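Local atomic coordinates of flavin prenyltransferase UbiX (Aquifex aeolicus, PDB entry 2EJB), a protein that probably prenylates reduced FMN, joining a dimethylallyl group from dimethylallyl monophosphate to the flavin to make the cofactor of UbiD decarboxylases. Residues Q2-C7 and G84-P89; S30-I35 and N60-E65; A151-Y156 and N167-K172; S77-Y82 and E117-V122. All blocks are in the same frame, centred on the assembly; numbering follows the deposited sequence.

Interaction 1 of 4, residues Q2-C7 and G84-P89; sequences QKIALC and GVYVVP
Ala-5 and Tyr-86 meet at the middle of a parallel strand pair in the Rossmann-like sheet of this flavoprotein, where strands 3-7 and 84-87 run 15° from parallel. Their link, Tyr-86 N to Ala-5 O, is 2.7 Å long and almost straight (177°). Ala-5 N donates to Gly-84 O, Cys-7 N to Tyr-86 O, and Cys-7 O receives Val-88 N in a more bent bond, so the first strand gives and takes by turns. The packing is close from Ala-5 to Cys-7. On one face Ala-5 CB lies 3.7 Å from Val-85 CG2. On the other, Leu-6 CD1 packs on Tyr-86 CB, and Leu-21 and Leu-24 of helix 14-26 pack on Leu-6 and Ile-4. The N-terminal end is looser: Gln-2 is exposed and poorly ordered, and the chain of Lys-3 leads away from strand 84-87. At the C-terminal end a cis peptide precedes Pro-89 as the chain turns a corner; its ring lies near Ala-11, a predicted FMN-binding residue. Tyr-86 sends its hydroxyl out of the pair to Leu-173 O, while its ring edge receives Ile-4 CG2, the branch anti to the backbone N, 4.0 Å from Tyr-86 CD1.

Interaction 2 of 4, residues S30-I35 and N60-E65; sequences SVDLVI and NVRIHE
Asp-32 OD1 is gripped by two side chains of the neighbouring strand, accepting from Arg-62 NE at 2.7 Å and from His-64 NE2, also at 2.7 Å. The two donors arrive differently. Arg-62 NE uses the syn lone pair of OD1 in a salt bridge, with carboxylate and guanidinium planes 35° apart; a bend at chi3 (53°) in an otherwise extended arginine chain turns the guanidinium edge to the acid. His-64 NE2 comes from above the carboxylate plane, although OD1 lies in the plane of the imidazole. Arg-62 NH2 adds weak bonds to both carboxylate oxygens, and OD2 has a further partner in Tyr-82 OH. The cationic arginine would be expected to favour the ionised acid. With an alanine in place of Asp-32, Arg-62 would probably lack its countercharge, and His-64 NE2 and Tyr-82 OH would each lose a partner.

The backbones themselves pair in parallel: Arg-62 N donates to Val-31 O, Leu-33 N to Arg-62 O, and His-64 N to Leu-33 O at 2.8 Å. Past His-64 the strands diverge, and a water sits between them, accepting from Ile-35 N at 2.8 Å and lying 2.6 Å from His-64 O. On the other sheet face the contact is apolar, with Leu-33 CB 4.0 Å from Val-61 CG1. Strand 61-65 is the outermost of the sheet on this side within the chain; strand 30-35 lies between it and strand 3-8, with Val-31 against helix 14-26 on one face and Val-34 and His-64 against helix 106-117 on the other.

Interaction 3 of 4, residues A151-Y156 and N167-K172; sequences ASPAFY and NFVVGK
Phe-168 holds CG anti to its backbone N (chi1 170°), which carries the ring from helix 162-176 to the loop 151-156, while Tyr-156, with CG beside its own N (chi1 -57°), brings its ring to the same place. Ala-154 N lies over one face of the phenyl ring, 3.3 Å above its plane and displaced toward the rim. Pro-153 CA comes in obliquely, 3.5 Å from Phe-168 CD2, and Ala-154 CB reaches Phe-168 CZ at 3.7 Å. Tyr-156 turns its ring edge to the phenylalanine, Tyr-156 CD1 lying 4.0 Å from Phe-168 CE1. The next helix residue, Val-169, places CG2 4.0 Å from Pro-153 CB. The segments share no hydrogen bond; several polar groups of the loop find partners on the second subunit, whose Ser-12 accepts from Phe-155 N and whose Arg-126 donates to Ser-152 O. Arg-126 of that subunit also packs on Tyr-156 and Phe-168. Lys-172 NZ donates to Ala-128 O of the same partner chain. Tyr-156 and Lys-172 are predicted to bind dimethylallyl phosphate, so this loop-on-helix packing is consistent with a prenyl-donor site built at the subunit interface of a UbiX-type flavin prenyltransferase.

Interaction 4 of 4, residues S77-Y82 and E117-V122; sequences SRLVHY and ERVPLV
Leu-79 is the first residue of segment 77-82 to meet segment 117-122, crossing Val-119 with its CD1 3.8 Å from Val-119 CG2. Val-119 CG2 also lies 3.4 Å from the carbonyl oxygen Leu-79 O, which receives Tyr-82 N in the type I turn from Leu-79 to Tyr-82. Val-119 can fill this place because CG1 stands anti to the backbone N (chi1 168°) and CG2 lies beside that N, so that both branches come up to Leu-79 CD1. A glycine in place of Val-119 would probably open a gap beside Leu-79 CD1 and take away its apolar partner. Next along, Val-80 sends CG1 against the folded chain of Glu-117, 3.7 Å from Glu-117 CB, on the solvent-exposed side of the contact. Tyr-82 then turns its ring away from segment 117-122; Leu-79 CD2 rests 3.5 Å above one face of that ring, displaced toward its rim. Ala-114 of helix 106-117 and Val-85 also pack on Val-119. Arg-118, with positive phi, ends that helix in a Schellman motif, and the chain passes through Pro-120 into strand 121-125: a helix-to-strand connection of the alpha/beta flavoprotein fold, packed against the turn that leads into strand 82-90.

Interactions 1 and 2 pair strands of the one parallel sheet, and interaction 4 packs the connections that lead into two of its strands. Interaction 3 stands apart, across the chain's centre from interaction 2. Interaction 1 is the core, almost wholly buried, joined to interaction 2 through adjacent strands 3-8 and 30-35 and to interaction 4 through strands 82-90 and 121-125. Toward the sheet edge, interaction 2 is only partly buried, with Arg-62 and Ile-63 exposed, and adds a charged cluster that Tyr-82 of interaction 4 joins. Interactions 3 and 4, mostly buried but each with an exposed residue at its margin, rely mainly on apolar contact; interaction 3 borders the second subunit.

Interaction 1 of 4, residues Q2-C7 and G84-P89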
# COMPACT_ATOMS: atom_id res chain seq x y z
N GLN A 2 -22.24 19.77 -4.19
CA GLN A 2 -22.57 18.66 -3.30
C GLN A 2 -21.74 18.66 -2.02
O GLN A 2 -20.78 19.42 -1.87
CB GLN A 2 -22.43 17.31 -4.03
CG GLN A 2 -21.85 17.38 -5.44
CD GLN A 2 -22.07 16.11 -6.23
OE1 GLN A 2 -21.85 15.01 -5.73
NE2 GLN A 2 -22.50 16.25 -7.48
N LYS A 3 -22.14 17.80 -1.08
CA LYS A 3 -21.46 17.68 0.19
C LYS A 3 -20.52 16.49 0.21
O LYS A 3 -20.80 15.45 -0.38
CB LYS A 3 -22.49 17.54 1.32
CG LYS A 3 -23.39 18.75 1.50
CD LYS A 3 -24.43 18.48 2.56
CE LYS A 3 -25.08 19.77 3.04
NZ LYS A 3 -25.81 20.47 1.95
N ILE A 4 -19.41 16.65 0.91
CA ILE A 4 -18.42 15.59 1.04
C ILE A 4 -18.03 15.52 2.51
O ILE A 4 -17.93 16.55 3.18
CB ILE A 4 -17.15 15.88 0.20
CG1 ILE A 4 -17.45 15.74 -1.29
CG2 ILE A 4 -16.03 14.92 0.60
CD1 ILE A 4 -17.79 14.33 -1.73
N ALA A 5 -17.83 14.30 3.00
CA ALA A 5 -17.43 14.10 4.38
C ALA A 5 -15.99 13.62 4.37
O ALA A 5 -15.65 12.69 3.63
CB ALA A 5 -18.34 13.07 5.04
N LEU A 6 -15.14 14.25 5.17
CA LEU A 6 -13.73 13.89 5.24
C LEU A 6 -13.29 13.73 6.69
O LEU A 6 -13.42 14.65 7.50
CB LEU A 6 -12.87 14.95 4.55
CG LEU A 6 -11.34 14.80 4.63
CD1 LEU A 6 -10.89 13.45 4.06
CD2 LEU A 6 -10.69 15.93 3.85
N CYS A 7 -12.77 12.55 6.99
CA CYS A 7 -12.28 12.24 8.33
C CYS A 7 -10.79 11.97 8.23
O CYS A 7 -10.35 11.21 7.37
CB CYS A 7 -12.99 10.99 8.88
SG CYS A 7 -14.79 11.10 8.94
N GLY A 84 -20.13 11.20 -0.80
CA GLY A 84 -19.26 10.15 -0.29
C GLY A 84 -18.56 10.52 1.00
O GLY A 84 -18.57 11.67 1.44
N VAL A 85 -17.94 9.52 1.62
CA VAL A 85 -17.22 9.74 2.86
C VAL A 85 -15.79 9.25 2.73
O VAL A 85 -15.55 8.09 2.39
CB VAL A 85 -17.87 9.00 4.04
CG1 VAL A 85 -16.97 9.11 5.27
CG2 VAL A 85 -19.23 9.59 4.32
N TYR A 86 -14.85 10.14 3.01
CA TYR A 86 -13.43 9.81 2.96
C TYR A 86 -12.87 9.70 4.37
O TYR A 86 -13.24 10.48 5.26
CB TYR A 86 -12.62 10.90 2.24
CG TYR A 86 -12.77 10.93 0.74
CD1 TYR A 86 -13.39 12.01 0.11
CD2 TYR A 86 -12.28 9.90 -0.06
CE1 TYR A 86 -13.52 12.06 -1.28
CE2 TYR A 86 -12.39 9.94 -1.44
CZ TYR A 86 -13.01 11.03 -2.04
OH TYR A 86 -13.13 11.08 -3.41
N VAL A 87 -12.00 8.72 4.57
CA VAL A 87 -11.32 8.52 5.84
C VAL A 87 -9.87 8.43 5.37
O VAL A 87 -9.35 7.34 5.08
CB VAL A 87 -11.75 7.20 6.53
CG1 VAL A 87 -10.95 7.00 7.81
CG2 VAL A 87 -13.24 7.25 6.86
N VAL A 88 -9.25 9.60 5.26
CA VAL A 88 -7.90 9.74 4.75
C VAL A 88 -7.00 10.60 5.65
O VAL A 88 -7.21 11.80 5.80
CB VAL A 88 -7.92 10.40 3.35
CG1 VAL A 88 -6.51 10.54 2.81
CG2 VAL A 88 -8.80 9.58 2.40
N PRO A 89 -6.00 9.97 6.29
CA PRO A 89 -5.72 8.54 6.18
C PRO A 89 -6.54 7.78 7.21
O PRO A 89 -7.00 8.36 8.19
CB PRO A 89 -4.23 8.46 6.48
CG PRO A 89 -4.06 9.51 7.53
CD PRO A 89 -4.90 10.67 6.99

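Interaction 2 of 4, residues S30-I35 and N60-E65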
# COMPACT_ATOMS: atom_id res chain seq x y z
N SER A 30 -18.62 21.38 -0.50
CA SER A 30 -18.87 21.80 0.88
C SER A 30 -18.34 20.65 1.72
O SER A 30 -18.92 19.57 1.75
CB SER A 30 -20.37 21.97 1.14
OG SER A 30 -20.83 23.21 0.65
N VAL A 31 -17.22 20.88 2.39
CA VAL A 31 -16.61 19.82 3.17
C VAL A 31 -16.88 19.84 4.67
O VAL A 31 -16.69 20.84 5.35
CB VAL A 31 -15.08 19.80 2.96
CG1 VAL A 31 -14.47 18.64 3.74
CG2 VAL A 31 -14.76 19.68 1.48
N ASP A 32 -17.34 18.69 5.16
CA ASP A 32 -17.59 18.49 6.57
C ASP A 32 -16.36 17.71 7.02
O ASP A 32 -16.13 16.58 6.58
CB ASP A 32 -18.87 17.70 6.79
CG ASP A 32 -20.11 18.58 6.75
OD1 ASP A 32 -20.23 19.47 7.62
OD2 ASP A 32 -20.96 18.39 5.85
N LEU A 33 -15.56 18.32 7.89
CA LEU A 33 -14.32 17.73 8.34
C LEU A 33 -14.28 17.25 9.78
O LEU A 33 -14.76 17.92 10.70
CB LEU A 33 -13.19 18.73 8.13
CG LEU A 33 -11.81 18.35 8.66
CD1 LEU A 33 -11.28 17.15 7.89
CD2 LEU A 33 -10.88 19.55 8.49
N VAL A 34 -13.71 16.07 9.98
CA VAL A 34 -13.56 15.51 11.31
C VAL A 34 -12.07 15.21 11.46
O VAL A 34 -11.50 14.48 10.65
CB VAL A 34 -14.33 14.18 11.50
CG1 VAL A 34 -14.26 13.77 12.96
CG2 VAL A 34 -15.77 14.33 11.06
N ILE A 35 -11.45 15.79 12.48
CA ILE A 35 -10.03 15.57 12.72
C ILE A 35 -9.81 14.96 14.09
O ILE A 35 -10.21 15.53 15.11
CB ILE A 35 -9.25 16.89 12.66
CG1 ILE A 35 -9.61 17.65 11.38
CG2 ILE A 35 -7.75 16.60 12.69
CD1 ILE A 35 -8.98 19.02 11.28
N ASN A 60 -15.85 27.25 2.87
CA ASN A 60 -16.93 26.29 3.07
C ASN A 60 -16.60 24.99 3.79
O ASN A 60 -17.09 23.93 3.41
CB ASN A 60 -17.61 25.98 1.72
CG ASN A 60 -18.03 27.23 0.99
OD1 ASN A 60 -18.40 28.22 1.61
ND2 ASN A 60 -17.99 27.19 -0.34
N VAL A 61 -15.78 25.06 4.82
CA VAL A 61 -15.46 23.85 5.57
C VAL A 61 -16.11 23.94 6.95
O VAL A 61 -15.92 24.93 7.67
CB VAL A 61 -13.94 23.67 5.73
CG1 VAL A 61 -13.65 22.39 6.49
CG2 VAL A 61 -13.28 23.63 4.36
N ARG A 62 -16.89 22.92 7.30
CA ARG A 62 -17.55 22.87 8.59
C ARG A 62 -16.86 21.76 9.37
O ARG A 62 -16.84 20.61 8.94
CB ARG A 62 -19.05 22.56 8.42
CG ARG A 62 -19.82 22.51 9.73
CD ARG A 62 -21.33 22.49 9.52
NE ARG A 62 -21.76 21.44 8.60
CZ ARG A 62 -23.02 21.06 8.43
NH1 ARG A 62 -23.99 21.64 9.11
NH2 ARG A 62 -23.31 20.09 7.57
N ILE A 63 -16.28 22.13 10.51
CA ILE A 63 -15.56 21.18 11.34
C ILE A 63 -16.42 20.60 12.45
O ILE A 63 -17.18 21.31 13.10
CB ILE A 63 -14.32 21.85 11.97
CG1 ILE A 63 -13.43 22.41 10.87
CG2 ILE A 63 -13.56 20.83 12.82
CD1 ILE A 63 -12.22 23.16 11.38
N HIS A 64 -16.27 19.29 12.66
CA HIS A 64 -17.03 18.59 13.69
C HIS A 64 -16.07 17.94 14.69
O HIS A 64 -15.05 17.36 14.30
CB HIS A 64 -17.90 17.51 13.05
CG HIS A 64 -18.82 18.02 11.99
ND1 HIS A 64 -20.19 18.07 12.14
CD2 HIS A 64 -18.56 18.51 10.75
CE1 HIS A 64 -20.73 18.58 11.05
NE2 HIS A 64 -19.77 18.85 10.19
N GLU A 65 -16.40 18.04 15.97
CA GLU A 65 -15.57 17.47 17.03
C GLU A 65 -15.58 15.95 16.95
O GLU A 65 -16.63 15.33 16.84
CB GLU A 65 -16.08 17.91 18.40
CG GLU A 65 -15.74 19.34 18.75
CD GLU A 65 -14.27 19.53 19.03
OE1 GLU A 65 -13.44 19.27 18.13
OE2 GLU A 65 -13.93 19.93 20.16
O HOH W 1 -12.48 17.51 14.44
O HOH W 2 -11.60 17.19 17.32

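Interaction 3 of 4, residues A151-Y156 and N167-K172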
# COMPACT_ATOMS: atom_id res chain seq x y z
N ALA A 151 -2.10 3.49 0.49
CA ALA A 151 -1.30 4.65 0.12
C ALA A 151 -0.04 4.11 -0.56
O ALA A 151 1.04 4.13 0.02
CB ALA A 151 -0.94 5.47 1.36
N SER A 152 -0.21 3.62 -1.78
CA SER A 152 0.91 3.06 -2.55
C SER A 152 1.07 3.81 -3.86
O SER A 152 0.55 3.39 -4.90
CB SER A 152 0.65 1.57 -2.84
OG SER A 152 0.42 0.83 -1.65
N PRO A 153 1.79 4.94 -3.84
CA PRO A 153 1.96 5.69 -5.09
C PRO A 153 2.68 4.87 -6.14
O PRO A 153 3.47 3.99 -5.83
CB PRO A 153 2.76 6.92 -4.65
CG PRO A 153 3.54 6.41 -3.49
CD PRO A 153 2.53 5.59 -2.74
N ALA A 154 2.39 5.15 -7.40
CA ALA A 154 3.03 4.43 -8.49
C ALA A 154 4.00 5.37 -9.21
O ALA A 154 4.04 6.56 -8.92
CB ALA A 154 2.00 3.93 -9.45
N PHE A 155 4.79 4.82 -10.13
CA PHE A 155 5.75 5.62 -10.88
C PHE A 155 5.37 5.75 -12.35
O PHE A 155 6.23 6.03 -13.18
CB PHE A 155 7.15 5.00 -10.76
CG PHE A 155 7.69 4.96 -9.35
CD1 PHE A 155 7.16 4.07 -8.41
CD2 PHE A 155 8.71 5.81 -8.96
CE1 PHE A 155 7.65 4.04 -7.11
CE2 PHE A 155 9.21 5.79 -7.65
CZ PHE A 155 8.68 4.90 -6.72
N TYR A 156 4.10 5.55 -12.67
CA TYR A 156 3.65 5.66 -14.05
C TYR A 156 4.04 7.01 -14.63
O TYR A 156 4.71 7.10 -15.66
CB TYR A 156 2.12 5.55 -14.16
CG TYR A 156 1.47 4.30 -13.62
CD1 TYR A 156 0.85 4.32 -12.37
CD2 TYR A 156 1.46 3.11 -14.34
CE1 TYR A 156 0.22 3.18 -11.87
CE2 TYR A 156 0.84 1.97 -13.85
CZ TYR A 156 0.22 2.01 -12.61
OH TYR A 156 -0.40 0.88 -12.11
N ASN A 167 -0.01 13.70 -4.86
CA ASN A 167 -1.05 14.04 -5.82
C ASN A 167 -1.57 12.79 -6.52
O ASN A 167 -2.75 12.71 -6.86
CB ASN A 167 -0.51 15.04 -6.85
CG ASN A 167 -0.46 16.46 -6.30
OD1 ASN A 167 -0.35 16.67 -5.09
ND2 ASN A 167 -0.53 17.44 -7.19
N PHE A 168 -0.68 11.83 -6.76
CA PHE A 168 -1.08 10.59 -7.41
C PHE A 168 -2.13 9.89 -6.56
O PHE A 168 -3.21 9.54 -7.04
CB PHE A 168 0.11 9.64 -7.59
CG PHE A 168 -0.28 8.26 -8.02
CD1 PHE A 168 -0.58 7.99 -9.36
CD2 PHE A 168 -0.43 7.24 -7.09
CE1 PHE A 168 -1.03 6.73 -9.75
CE2 PHE A 168 -0.88 5.97 -7.47
CZ PHE A 168 -1.18 5.72 -8.81
N VAL A 169 -1.81 9.70 -5.28
CA VAL A 169 -2.73 9.04 -4.37
C VAL A 169 -4.03 9.83 -4.22
O VAL A 169 -5.12 9.25 -4.22
CB VAL A 169 -2.07 8.85 -2.99
CG1 VAL A 169 -3.04 8.15 -2.04
CG2 VAL A 169 -0.79 8.03 -3.14
N VAL A 170 -3.92 11.15 -4.12
CA VAL A 170 -5.09 12.01 -4.00
C VAL A 170 -5.96 11.88 -5.25
O VAL A 170 -7.19 11.89 -5.17
CB VAL A 170 -4.69 13.49 -3.80
CG1 VAL A 170 -5.94 14.37 -3.74
CG2 VAL A 170 -3.91 13.64 -2.51
N GLY A 171 -5.31 11.77 -6.41
CA GLY A 171 -6.05 11.63 -7.65
C GLY A 171 -6.80 10.30 -7.69
O GLY A 171 -7.90 10.21 -8.23
N LYS A 172 -6.18 9.27 -7.13
CA LYS A 172 -6.79 7.95 -7.08
C LYS A 172 -8.04 8.01 -6.21
O LYS A 172 -9.07 7.42 -6.54
CB LYS A 172 -5.80 6.93 -6.51
CG LYS A 172 -5.02 6.15 -7.56
CD LYS A 172 -5.95 5.20 -8.30
CE LYS A 172 -5.19 4.30 -9.25
NZ LYS A 172 -6.11 3.37 -9.97

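Interaction 4 of 4, residues S77-Y82 and E117-V122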
# COMPACT_ATOMS: atom_id res chain seq x y z
N SER A 77 -30.24 10.11 8.04
CA SER A 77 -31.15 11.02 7.35
C SER A 77 -30.37 12.17 6.72
O SER A 77 -30.76 12.69 5.68
CB SER A 77 -32.19 11.57 8.33
OG SER A 77 -31.58 12.18 9.45
N ARG A 78 -29.26 12.55 7.34
CA ARG A 78 -28.42 13.63 6.83
C ARG A 78 -27.34 13.11 5.88
O ARG A 78 -27.11 13.68 4.82
CB ARG A 78 -27.73 14.36 7.99
CG ARG A 78 -28.65 15.10 8.94
CD ARG A 78 -29.33 16.27 8.26
NE ARG A 78 -30.17 17.03 9.18
CZ ARG A 78 -29.71 17.74 10.20
NH1 ARG A 78 -28.41 17.80 10.45
NH2 ARG A 78 -30.56 18.39 10.99
N LEU A 79 -26.70 12.01 6.26
CA LEU A 79 -25.62 11.45 5.46
C LEU A 79 -25.99 10.96 4.07
O LEU A 79 -25.16 11.00 3.16
CB LEU A 79 -24.94 10.31 6.24
CG LEU A 79 -23.40 10.25 6.28
CD1 LEU A 79 -22.93 8.94 5.65
CD2 LEU A 79 -22.78 11.45 5.58
N VAL A 80 -27.22 10.51 3.88
CA VAL A 80 -27.64 10.00 2.58
C VAL A 80 -27.56 11.03 1.46
O VAL A 80 -27.62 10.68 0.28
CB VAL A 80 -29.09 9.44 2.63
CG1 VAL A 80 -29.17 8.30 3.63
CG2 VAL A 80 -30.08 10.55 2.99
N HIS A 81 -27.40 12.30 1.81
CA HIS A 81 -27.33 13.36 0.81
C HIS A 81 -25.90 13.73 0.39
O HIS A 81 -25.70 14.62 -0.44
CB HIS A 81 -28.07 14.60 1.32
CG HIS A 81 -29.52 14.35 1.59
ND1 HIS A 81 -30.42 14.06 0.59
CD2 HIS A 81 -30.22 14.32 2.75
CE1 HIS A 81 -31.62 13.86 1.12
NE2 HIS A 81 -31.52 14.02 2.42
N TYR A 82 -24.92 13.04 0.95
CA TYR A 82 -23.52 13.30 0.62
C TYR A 82 -23.07 12.46 -0.56
O TYR A 82 -23.60 11.38 -0.81
CB TYR A 82 -22.63 12.98 1.82
CG TYR A 82 -22.74 13.98 2.96
CD1 TYR A 82 -21.65 14.77 3.32
CD2 TYR A 82 -23.93 14.13 3.66
CE1 TYR A 82 -21.75 15.69 4.35
CE2 TYR A 82 -24.04 15.06 4.71
CZ TYR A 82 -22.94 15.83 5.04
OH TYR A 82 -23.02 16.75 6.05
N GLU A 117 -26.34 3.17 5.27
CA GLU A 117 -27.12 4.02 4.37
C GLU A 117 -26.61 3.86 2.94
O GLU A 117 -27.12 4.50 2.01
CB GLU A 117 -27.00 5.48 4.78
CG GLU A 117 -27.46 5.80 6.20
CD GLU A 117 -28.96 5.62 6.41
OE1 GLU A 117 -29.73 5.66 5.42
OE2 GLU A 117 -29.38 5.46 7.58
N ARG A 118 -25.60 3.01 2.78
CA ARG A 118 -24.98 2.76 1.48
C ARG A 118 -24.41 4.02 0.86
O ARG A 118 -24.52 4.24 -0.35
CB ARG A 118 -25.97 2.11 0.51
CG ARG A 118 -26.64 0.84 1.03
CD ARG A 118 -25.64 -0.21 1.46
NE ARG A 118 -26.31 -1.33 2.12
CZ ARG A 118 -27.14 -2.17 1.51
NH1 ARG A 118 -27.39 -2.04 0.22
NH2 ARG A 118 -27.72 -3.14 2.20
N VAL A 119 -23.82 4.88 1.69
CA VAL A 119 -23.18 6.09 1.19
C VAL A 119 -21.74 5.69 0.88
O VAL A 119 -21.08 5.04 1.69
CB VAL A 119 -23.17 7.20 2.27
CG1 VAL A 119 -22.25 8.34 1.84
CG2 VAL A 119 -24.59 7.72 2.50
N PRO A 120 -21.24 6.07 -0.31
CA PRO A 120 -19.86 5.71 -0.66
C PRO A 120 -18.89 5.97 0.49
O PRO A 120 -18.87 7.06 1.07
CB PRO A 120 -19.59 6.57 -1.89
CG PRO A 120 -20.95 6.62 -2.56
CD PRO A 120 -21.87 6.87 -1.38
N LEU A 121 -18.08 4.96 0.81
CA LEU A 121 -17.09 5.05 1.88
C LEU A 121 -15.72 4.71 1.30
O LEU A 121 -15.52 3.62 0.75
CB LEU A 121 -17.43 4.08 3.01
CG LEU A 121 -16.42 4.02 4.16
CD1 LEU A 121 -16.36 5.37 4.89
CD2 LEU A 121 -16.80 2.91 5.11
N VAL A 122 -14.77 5.64 1.41
CA VAL A 122 -13.43 5.43 0.87
C VAL A 122 -12.35 5.56 1.95
O VAL A 122 -12.27 6.57 2.64
CB VAL A 122 -13.15 6.43 -0.26
CG1 VAL A 122 -11.88 6.05 -1.00
CG2 VAL A 122 -14.33 6.47 -1.23